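Local coordinates for protein ATP phosphoribosyltransferase regulatory subunit (Lactococcus lactis, PDB 1Z7M) that is required for the first step of histidine biosynthesis and may allow feedback regulation of ATP phosphoribosyltransferase activity by histidine, at residues I42-Y55 with E158-L170. Sequence-based numbering, arbitrary orientation.
Sequences IEGRLRKLFSLKNY and EILSLALQVIEQL
Arg45 reaches across to Gln169 and grips its backbone carbonyl side-on, NE and NH2 both donating to the one oxygen. The straighter of the two bonds, Arg45 NH2 to Gln169 O at 2.9 Å (N-H...O 162°), lies nearly along the C=O axis, and the oxygen sits in the guanidinium plane. Bends at chi2 and chi3 fold the arginine back to this position near the C-terminal end of helix 152-169. Further along, Leu49 and Leu162 run alongside one another, pointing opposite ways, with Leu49 CG 3.8 Å from Leu162 CD2. With chi1 at 176°, Leu49 extends its two methyls over the second helix, CD1 near Gln165 OE1 and CD2 on Val166 CG2. Val166 CG2 also lies 3.7 Å from Phe50 CE2, at the ring edge, while Leu46 stands roughly perpendicular to Val166, its CD2 on Val166 CG1 and Gln169 CB. Past the Schellman turn at Asn54, Tyr55 CE1 lies 3.6 Å from Leu162 CD1, and the hydroxyl points at the Glu158 carboxylate, which also pairs with Arg119. Ile159 and Val166 touch Phe323 of strand 320-326 beneath. Segments 42-52 and 158-169 run roughly antiparallel (153° between their directions), packed side by side over the mixed sheet of the class II aminoacyl-tRNA synthetase-like fold.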
ATOM      1  N   ILE B  42     -12.140  17.766 -30.093  1.00 54.88           N
ATOM      2  CA  ILE B  42     -13.370  17.928 -29.345  1.00 54.22           C
ATOM      3  C   ILE B  42     -13.176  18.823 -28.132  1.00 55.06           C
ATOM      4  O   ILE B  42     -14.002  19.681 -27.858  1.00 55.04           O
ATOM      5  CB  ILE B  42     -13.898  16.568 -28.912  1.00 52.75           C
ATOM      6  CG1 ILE B  42     -14.287  15.784 -30.154  1.00 51.62           C
ATOM      7  CG2 ILE B  42     -15.072  16.721 -27.983  1.00 52.53           C
ATOM      8  CD1 ILE B  42     -14.695  14.385 -29.894  1.00 52.41           C
ATOM      9  N   GLU B  43     -12.081  18.640 -27.405  1.00 56.46           N
ATOM     10  CA  GLU B  43     -11.826  19.483 -26.234  1.00 57.34           C
ATOM     11  C   GLU B  43     -11.724  20.950 -26.635  1.00 57.91           C
ATOM     12  O   GLU B  43     -12.277  21.828 -25.972  1.00 57.49           O
ATOM     13  CB  GLU B  43     -10.512  19.120 -25.552  1.00 57.51           C
ATOM     14  CG  GLU B  43     -10.474  17.802 -24.866  1.00 58.10           C
ATOM     15  CD  GLU B  43      -9.412  17.802 -23.808  1.00 58.65           C
ATOM     16  OE1 GLU B  43      -8.298  18.289 -24.100  1.00 58.50           O
ATOM     17  OE2 GLU B  43      -9.687  17.320 -22.690  1.00 59.50           O
ATOM     18  N   GLY B  44     -10.984  21.199 -27.712  1.00 58.30           N
ATOM     19  CA  GLY B  44     -10.788  22.555 -28.187  1.00 58.18           C
ATOM     20  C   GLY B  44     -12.116  23.230 -28.372  1.00 58.76           C
ATOM     21  O   GLY B  44     -12.306  24.383 -27.975  1.00 58.81           O
ATOM     22  N   ARG B  45     -13.042  22.484 -28.967  1.00 58.84           N
ATOM     23  CA  ARG B  45     -14.385  22.971 -29.225  1.00 58.45           C
ATOM     24  C   ARG B  45     -15.156  23.169 -27.939  1.00 58.35           C
ATOM     25  O   ARG B  45     -15.612  24.273 -27.654  1.00 57.72           O
ATOM     26  CB  ARG B  45     -15.114  22.004 -30.153  1.00 58.16           C
ATOM     27  CG  ARG B  45     -14.396  21.842 -31.468  1.00 59.33           C
ATOM     28  CD  ARG B  45     -15.375  21.597 -32.576  1.00 60.94           C
ATOM     29  NE  ARG B  45     -15.756  20.201 -32.658  1.00 63.03           N
ATOM     30  CZ  ARG B  45     -14.989  19.263 -33.194  1.00 64.85           C
ATOM     31  NH1 ARG B  45     -13.802  19.579 -33.692  1.00 66.12           N
ATOM     32  NH2 ARG B  45     -15.409  18.010 -33.235  1.00 66.17           N
ATOM     33  N   LEU B  46     -15.291  22.101 -27.161  1.00 58.81           N
ATOM     34  CA  LEU B  46     -15.999  22.180 -25.891  1.00 59.31           C
ATOM     35  C   LEU B  46     -15.424  23.256 -24.975  1.00 60.05           C
ATOM     36  O   LEU B  46     -16.162  23.865 -24.210  1.00 60.07           O
ATOM     37  CB  LEU B  46     -15.987  20.833 -25.169  1.00 58.65           C
ATOM     38  CG  LEU B  46     -16.625  19.678 -25.932  1.00 58.47           C
ATOM     39  CD1 LEU B  46     -16.928  18.564 -24.964  1.00 58.03           C
ATOM     40  CD2 LEU B  46     -17.895  20.139 -26.607  1.00 58.54           C
ATOM     41  N   ARG B  47     -14.118  23.499 -25.032  1.00 61.07           N
ATOM     42  CA  ARG B  47     -13.543  24.544 -24.185  1.00 61.59           C
ATOM     43  C   ARG B  47     -14.071  25.919 -24.605  1.00 61.86           C
ATOM     44  O   ARG B  47     -14.413  26.739 -23.747  1.00 62.08           O
ATOM     45  CB  ARG B  47     -12.007  24.533 -24.233  1.00 61.43           C
ATOM     46  CG  ARG B  47     -11.359  23.545 -23.266  1.00 60.70           C
ATOM     47  CD  ARG B  47     -10.196  24.170 -22.515  1.00 58.62           C
ATOM     48  NE  ARG B  47      -9.658  23.247 -21.529  1.00 56.79           N
ATOM     49  CZ  ARG B  47      -9.074  22.100 -21.836  1.00 56.03           C
ATOM     50  NH1 ARG B  47      -8.953  21.752 -23.108  1.00 55.46           N
ATOM     51  NH2 ARG B  47      -8.631  21.296 -20.874  1.00 55.98           N
ATOM     52  N   LYS B  48     -14.145  26.178 -25.911  1.00 61.84           N
ATOM     53  CA  LYS B  48     -14.665  27.468 -26.366  1.00 62.15           C
ATOM     54  C   LYS B  48     -16.055  27.560 -25.740  1.00 61.55           C
ATOM     55  O   LYS B  48     -16.339  28.442 -24.928  1.00 61.58           O
ATOM     56  CB  LYS B  48     -14.787  27.531 -27.905  1.00 62.40           C
ATOM     57  CG  LYS B  48     -13.505  27.195 -28.691  1.00 64.14           C
ATOM     58  CD  LYS B  48     -12.720  28.417 -29.220  1.00 65.41           C
ATOM     59  CE  LYS B  48     -11.431  27.983 -29.980  1.00 65.62           C
ATOM     60  NZ  LYS B  48     -10.542  29.128 -30.384  1.00 64.47           N
ATOM     61  N   LEU B  49     -16.896  26.598 -26.100  1.00 60.92           N
ATOM     62  CA  LEU B  49     -18.269  26.521 -25.632  1.00 60.07           C
ATOM     63  C   LEU B  49     -18.479  26.769 -24.147  1.00 59.66           C
ATOM     64  O   LEU B  49     -19.309  27.578 -23.764  1.00 58.99           O
ATOM     65  CB  LEU B  49     -18.841  25.166 -26.015  1.00 60.21           C
ATOM     66  CG  LEU B  49     -20.245  24.867 -25.522  1.00 61.30           C
ATOM     67  CD1 LEU B  49     -21.216  25.921 -26.032  1.00 62.04           C
ATOM     68  CD2 LEU B  49     -20.643  23.479 -25.995  1.00 62.31           C
ATOM     69  N   PHE B  50     -17.739  26.067 -23.307  1.00 60.03           N
ATOM     70  CA  PHE B  50     -17.875  26.225 -21.867  1.00 60.92           C
ATOM     71  C   PHE B  50     -17.407  27.575 -21.372  1.00 61.78           C
ATOM     72  O   PHE B  50     -18.009  28.155 -20.475  1.00 61.13           O
ATOM     73  CB  PHE B  50     -17.071  25.154 -21.130  1.00 60.59           C
ATOM     74  CG  PHE B  50     -17.573  23.751 -21.338  1.00 60.20           C
ATOM     75  CD1 PHE B  50     -16.772  22.664 -20.988  1.00 59.67           C
ATOM     76  CD2 PHE B  50     -18.831  23.513 -21.888  1.00 59.75           C
ATOM     77  CE1 PHE B  50     -17.215  21.369 -21.187  1.00 59.61           C
ATOM     78  CE2 PHE B  50     -19.278  22.216 -22.087  1.00 59.63           C
ATOM     79  CZ  PHE B  50     -18.470  21.144 -21.738  1.00 59.57           C
ATOM     80  N   SER B  51     -16.302  28.047 -21.939  1.00 63.52           N
ATOM     81  CA  SER B  51     -15.709  29.330 -21.557  1.00 65.21           C
ATOM     82  C   SER B  51     -16.586  30.495 -21.980  1.00 65.93           C
ATOM     83  O   SER B  51     -16.604  31.534 -21.328  1.00 66.08           O
ATOM     84  CB  SER B  51     -14.324  29.477 -22.191  1.00 65.98           C
ATOM     85  OG  SER B  51     -14.409  29.347 -23.599  1.00 66.71           O
ATOM     86  N   LEU B  52     -17.302  30.297 -23.081  1.00 66.99           N
ATOM     87  CA  LEU B  52     -18.224  31.281 -23.640  1.00 67.97           C
ATOM     88  C   LEU B  52     -19.476  31.425 -22.766  1.00 68.46           C
ATOM     89  O   LEU B  52     -20.143  32.454 -22.766  1.00 68.81           O
ATOM     90  CB  LEU B  52     -18.639  30.828 -25.035  1.00 67.99           C
ATOM     91  CG  LEU B  52     -19.501  31.772 -25.851  1.00 67.73           C
ATOM     92  CD1 LEU B  52     -18.700  33.028 -26.150  1.00 67.77           C
ATOM     93  CD2 LEU B  52     -19.919  31.084 -27.136  1.00 68.11           C
ATOM     94  N   LYS B  53     -19.794  30.364 -22.041  1.00 68.82           N
ATOM     95  CA  LYS B  53     -20.946  30.331 -21.161  1.00 69.10           C
ATOM     96  C   LYS B  53     -20.474  30.613 -19.746  1.00 69.26           C
ATOM     97  O   LYS B  53     -21.196  30.398 -18.778  1.00 69.64           O
ATOM     98  CB  LYS B  53     -21.595  28.960 -21.235  1.00 69.47           C
ATOM     99  CG  LYS B  53     -22.013  28.566 -22.627  1.00 70.39           C
ATOM    100  CD  LYS B  53     -23.140  29.455 -23.101  1.00 72.25           C
ATOM    101  CE  LYS B  53     -23.716  28.976 -24.426  1.00 72.98           C
ATOM    102  NZ  LYS B  53     -24.899  29.800 -24.831  1.00 72.72           N
ATOM    103  N   ASN B  54     -19.238  31.073 -19.638  1.00 69.26           N
ATOM    104  CA  ASN B  54     -18.647  31.424 -18.356  1.00 69.47           C
ATOM    105  C   ASN B  54     -18.404  30.286 -17.336  1.00 68.89           C
ATOM    106  O   ASN B  54     -18.678  30.430 -16.142  1.00 68.50           O
ATOM    107  CB  ASN B  54     -19.479  32.553 -17.733  1.00 70.21           C
ATOM    108  CG  ASN B  54     -18.636  33.515 -16.920  1.00 71.52           C
ATOM    109  OD1 ASN B  54     -17.590  33.979 -17.378  1.00 72.93           O
ATOM    110  ND2 ASN B  54     -19.086  33.825 -15.709  1.00 72.46           N
ATOM    111  N   TYR B  55     -17.861  29.164 -17.806  1.00 68.53           N
ATOM    112  CA  TYR B  55     -17.545  28.036 -16.927  1.00 67.96           C
ATOM    113  C   TYR B  55     -16.048  27.939 -16.645  1.00 67.36           C
ATOM    114  O   TYR B  55     -15.240  27.796 -17.563  1.00 66.99           O
ATOM    115  CB  TYR B  55     -18.007  26.722 -17.545  1.00 68.45           C
ATOM    116  CG  TYR B  55     -19.470  26.449 -17.351  1.00 69.36           C
ATOM    117  CD1 TYR B  55     -20.428  27.133 -18.095  1.00 69.83           C
ATOM    118  CD2 TYR B  55     -19.907  25.528 -16.392  1.00 69.69           C
ATOM    119  CE1 TYR B  55     -21.791  26.909 -17.895  1.00 70.28           C
ATOM    120  CE2 TYR B  55     -21.269  25.300 -16.181  1.00 70.11           C
ATOM    121  CZ  TYR B  55     -22.204  25.999 -16.944  1.00 70.27           C
ATOM    122  OH  TYR B  55     -23.553  25.794 -16.765  1.00 70.26           O
ATOM    123  N   GLU B 158     -30.365  25.768 -18.414  1.00 67.92           N
ATOM    124  CA  GLU B 158     -29.011  26.084 -18.828  1.00 67.02           C
ATOM    125  C   GLU B 158     -28.232  24.811 -19.091  1.00 66.46           C
ATOM    126  O   GLU B 158     -27.568  24.689 -20.118  1.00 66.54           O
ATOM    127  CB  GLU B 158     -28.300  26.892 -17.752  1.00 67.23           C
ATOM    128  CG  GLU B 158     -26.958  27.416 -18.186  1.00 67.55           C
ATOM    129  CD  GLU B 158     -26.249  28.177 -17.082  1.00 68.35           C
ATOM    130  OE1 GLU B 158     -26.917  28.989 -16.395  1.00 68.47           O
ATOM    131  OE2 GLU B 158     -25.021  27.968 -16.910  1.00 68.78           O
ATOM    132  N   ILE B 159     -28.318  23.856 -18.167  1.00 65.37           N
ATOM    133  CA  ILE B 159     -27.603  22.595 -18.312  1.00 64.17           C
ATOM    134  C   ILE B 159     -28.134  21.761 -19.488  1.00 62.99           C
ATOM    135  O   ILE B 159     -27.353  21.307 -20.316  1.00 62.56           O
ATOM    136  CB  ILE B 159     -27.657  21.793 -16.985  1.00 64.81           C
ATOM    137  CG1 ILE B 159     -26.926  22.567 -15.876  1.00 65.67           C
ATOM    138  CG2 ILE B 159     -27.002  20.436 -17.145  1.00 64.76           C
ATOM    139  CD1 ILE B 159     -25.416  22.613 -16.029  1.00 65.91           C
ATOM    140  N   LEU B 160     -29.448  21.577 -19.577  1.00 61.96           N
ATOM    141  CA  LEU B 160     -30.054  20.807 -20.676  1.00 60.99           C
ATOM    142  C   LEU B 160     -29.706  21.381 -22.036  1.00 60.54           C
ATOM    143  O   LEU B 160     -29.459  20.661 -22.999  1.00 59.44           O
ATOM    144  CB  LEU B 160     -31.572  20.804 -20.543  1.00 61.00           C
ATOM    145  CG  LEU B 160     -32.186  19.687 -19.714  1.00 61.11           C
ATOM    146  CD1 LEU B 160     -33.635  19.998 -19.444  1.00 60.76           C
ATOM    147  CD2 LEU B 160     -32.049  18.384 -20.463  1.00 60.38           C
ATOM    148  N   SER B 161     -29.721  22.701 -22.100  1.00 60.89           N
ATOM    149  CA  SER B 161     -29.408  23.410 -23.321  1.00 61.31           C
ATOM    150  C   SER B 161     -27.954  23.135 -23.723  1.00 61.11           C
ATOM    151  O   SER B 161     -27.676  22.676 -24.838  1.00 60.79           O
ATOM    152  CB  SER B 161     -29.626  24.896 -23.086  1.00 61.94           C
ATOM    153  OG  SER B 161     -30.175  25.492 -24.241  1.00 64.28           O
ATOM    154  N   LEU B 162     -27.039  23.419 -22.796  1.00 61.08           N
ATOM    155  CA  LEU B 162     -25.602  23.218 -22.985  1.00 60.93           C
ATOM    156  C   LEU B 162     -25.316  21.806 -23.440  1.00 60.64           C
ATOM    157  O   LEU B 162     -24.605  21.599 -24.411  1.00 61.03           O
ATOM    158  CB  LEU B 162     -24.865  23.462 -21.676  1.00 60.87           C
ATOM    159  CG  LEU B 162     -23.741  24.490 -21.705  1.00 61.42           C
ATOM    160  CD1 LEU B 162     -23.123  24.595 -20.310  1.00 61.34           C
ATOM    161  CD2 LEU B 162     -22.709  24.092 -22.735  1.00 62.10           C
ATOM    162  N   ALA B 163     -25.862  20.837 -22.715  1.00 60.29           N
ATOM    163  CA  ALA B 163     -25.686  19.432 -23.043  1.00 60.08           C
ATOM    164  C   ALA B 163     -26.016  19.175 -24.515  1.00 59.94           C
ATOM    165  O   ALA B 163     -25.287  18.474 -25.220  1.00 59.69           O
ATOM    166  CB  ALA B 163     -26.571  18.574 -22.149  1.00 59.83           C
ATOM    167  N   LEU B 164     -27.122  19.743 -24.975  1.00 60.13           N
ATOM    168  CA  LEU B 164     -27.520  19.575 -26.360  1.00 60.24           C
ATOM    169  C   LEU B 164     -26.478  20.177 -27.304  1.00 60.78           C
ATOM    170  O   LEU B 164     -26.182  19.617 -28.377  1.00 61.14           O
ATOM    171  CB  LEU B 164     -28.876  20.229 -26.593  1.00 59.92           C
ATOM    172  CG  LEU B 164     -30.066  19.485 -25.998  1.00 59.57           C
ATOM    173  CD1 LEU B 164     -31.337  20.194 -26.403  1.00 60.10           C
ATOM    174  CD2 LEU B 164     -30.093  18.063 -26.505  1.00 59.17           C
ATOM    175  N   GLN B 165     -25.920  21.318 -26.907  1.00 60.78           N
ATOM    176  CA  GLN B 165     -24.911  21.974 -27.723  1.00 60.88           C
ATOM    177  C   GLN B 165     -23.690  21.082 -27.770  1.00 60.29           C
ATOM    178  O   GLN B 165     -23.134  20.851 -28.828  1.00 59.84           O
ATOM    179  CB  GLN B 165     -24.562  23.343 -27.138  1.00 61.79           C
ATOM    180  CG  GLN B 165     -25.763  24.268 -27.019  1.00 63.27           C
ATOM    181  CD  GLN B 165     -25.387  25.645 -26.514  1.00 64.36           C
ATOM    182  OE1 GLN B 165     -24.600  26.350 -27.142  1.00 64.59           O
ATOM    183  NE2 GLN B 165     -25.940  26.033 -25.369  1.00 64.60           N
ATOM    184  N   VAL B 166     -23.298  20.558 -26.617  1.00 60.23           N
ATOM    185  CA  VAL B 166     -22.134  19.682 -26.530  1.00 60.12           C
ATOM    186  C   VAL B 166     -22.266  18.487 -27.459  1.00 60.69           C
ATOM    187  O   VAL B 166     -21.287  18.040 -28.057  1.00 60.91           O
ATOM    188  CB  VAL B 166     -21.914  19.163 -25.094  1.00 59.54           C
ATOM    189  CG1 VAL B 166     -20.779  18.185 -25.066  1.00 58.62           C
ATOM    190  CG2 VAL B 166     -21.593  20.314 -24.176  1.00 59.31           C
ATOM    191  N   ILE B 167     -23.472  17.954 -27.581  1.00 61.10           N
ATOM    192  CA  ILE B 167     -23.664  16.817 -28.452  1.00 61.96           C
ATOM    193  C   ILE B 167     -23.497  17.248 -29.890  1.00 62.89           C
ATOM    194  O   ILE B 167     -23.135  16.444 -30.754  1.00 62.93           O
ATOM    195  CB  ILE B 167     -25.029  16.235 -28.251  1.00 61.56           C
ATOM    196  CG1 ILE B 167     -25.124  15.773 -26.808  1.00 62.20           C
ATOM    197  CG2 ILE B 167     -25.267  15.101 -29.213  1.00 61.16           C
ATOM    198  CD1 ILE B 167     -26.491  15.353 -26.380  1.00 64.68           C
ATOM    199  N   GLU B 168     -23.740  18.529 -30.150  1.00 63.98           N
ATOM    200  CA  GLU B 168     -23.613  19.036 -31.507  1.00 65.14           C
ATOM    201  C   GLU B 168     -22.172  19.241 -31.929  1.00 65.26           C
ATOM    202  O   GLU B 168     -21.916  19.458 -33.099  1.00 65.13           O
ATOM    203  CB  GLU B 168     -24.420  20.330 -31.684  1.00 66.32           C
ATOM    204  CG  GLU B 168     -25.421  20.252 -32.851  1.00 69.25           C
ATOM    205  CD  GLU B 168     -26.138  18.882 -32.960  1.00 71.20           C
ATOM    206  OE1 GLU B 168     -26.896  18.528 -32.035  1.00 71.71           O
ATOM    207  OE2 GLU B 168     -25.945  18.152 -33.966  1.00 71.94           O
ATOM    208  N   GLN B 169     -21.236  19.159 -30.986  1.00 65.51           N
ATOM    209  CA  GLN B 169     -19.814  19.323 -31.289  1.00 65.57           C
ATOM    210  C   GLN B 169     -19.123  17.983 -31.499  1.00 65.90           C
ATOM    211  O   GLN B 169     -18.059  17.910 -32.102  1.00 65.53           O
ATOM    212  CB  GLN B 169     -19.111  20.076 -30.165  1.00 65.64           C
ATOM    213  CG  GLN B 169     -19.579  21.501 -29.990  1.00 65.76           C
ATOM    214  CD  GLN B 169     -19.434  22.316 -31.260  1.00 65.71           C
ATOM    215  OE1 GLN B 169     -18.357  22.387 -31.863  1.00 65.22           O
ATOM    216  NE2 GLN B 169     -20.522  22.946 -31.668  1.00 65.72           N
ATOM    217  N   LEU B 170     -19.719  16.927 -30.966  1.00 66.57           N
ATOM    218  CA  LEU B 170     -19.184  15.585 -31.128  1.00 67.14           C
ATOM    219  C   LEU B 170     -19.633  15.218 -32.536  1.00 67.73           C
ATOM    220  O   LEU B 170     -20.801  15.342 -32.858  1.00 68.19           O
ATOM    221  CB  LEU B 170     -19.837  14.645 -30.116  1.00 66.95           C
ATOM    222  CG  LEU B 170     -20.108  15.215 -28.718  1.00 66.43           C
ATOM    223  CD1 LEU B 170     -20.845  14.184 -27.904  1.00 64.78           C
ATOM    224  CD2 LEU B 170     -18.805  15.623 -28.039  1.00 65.52           C
TER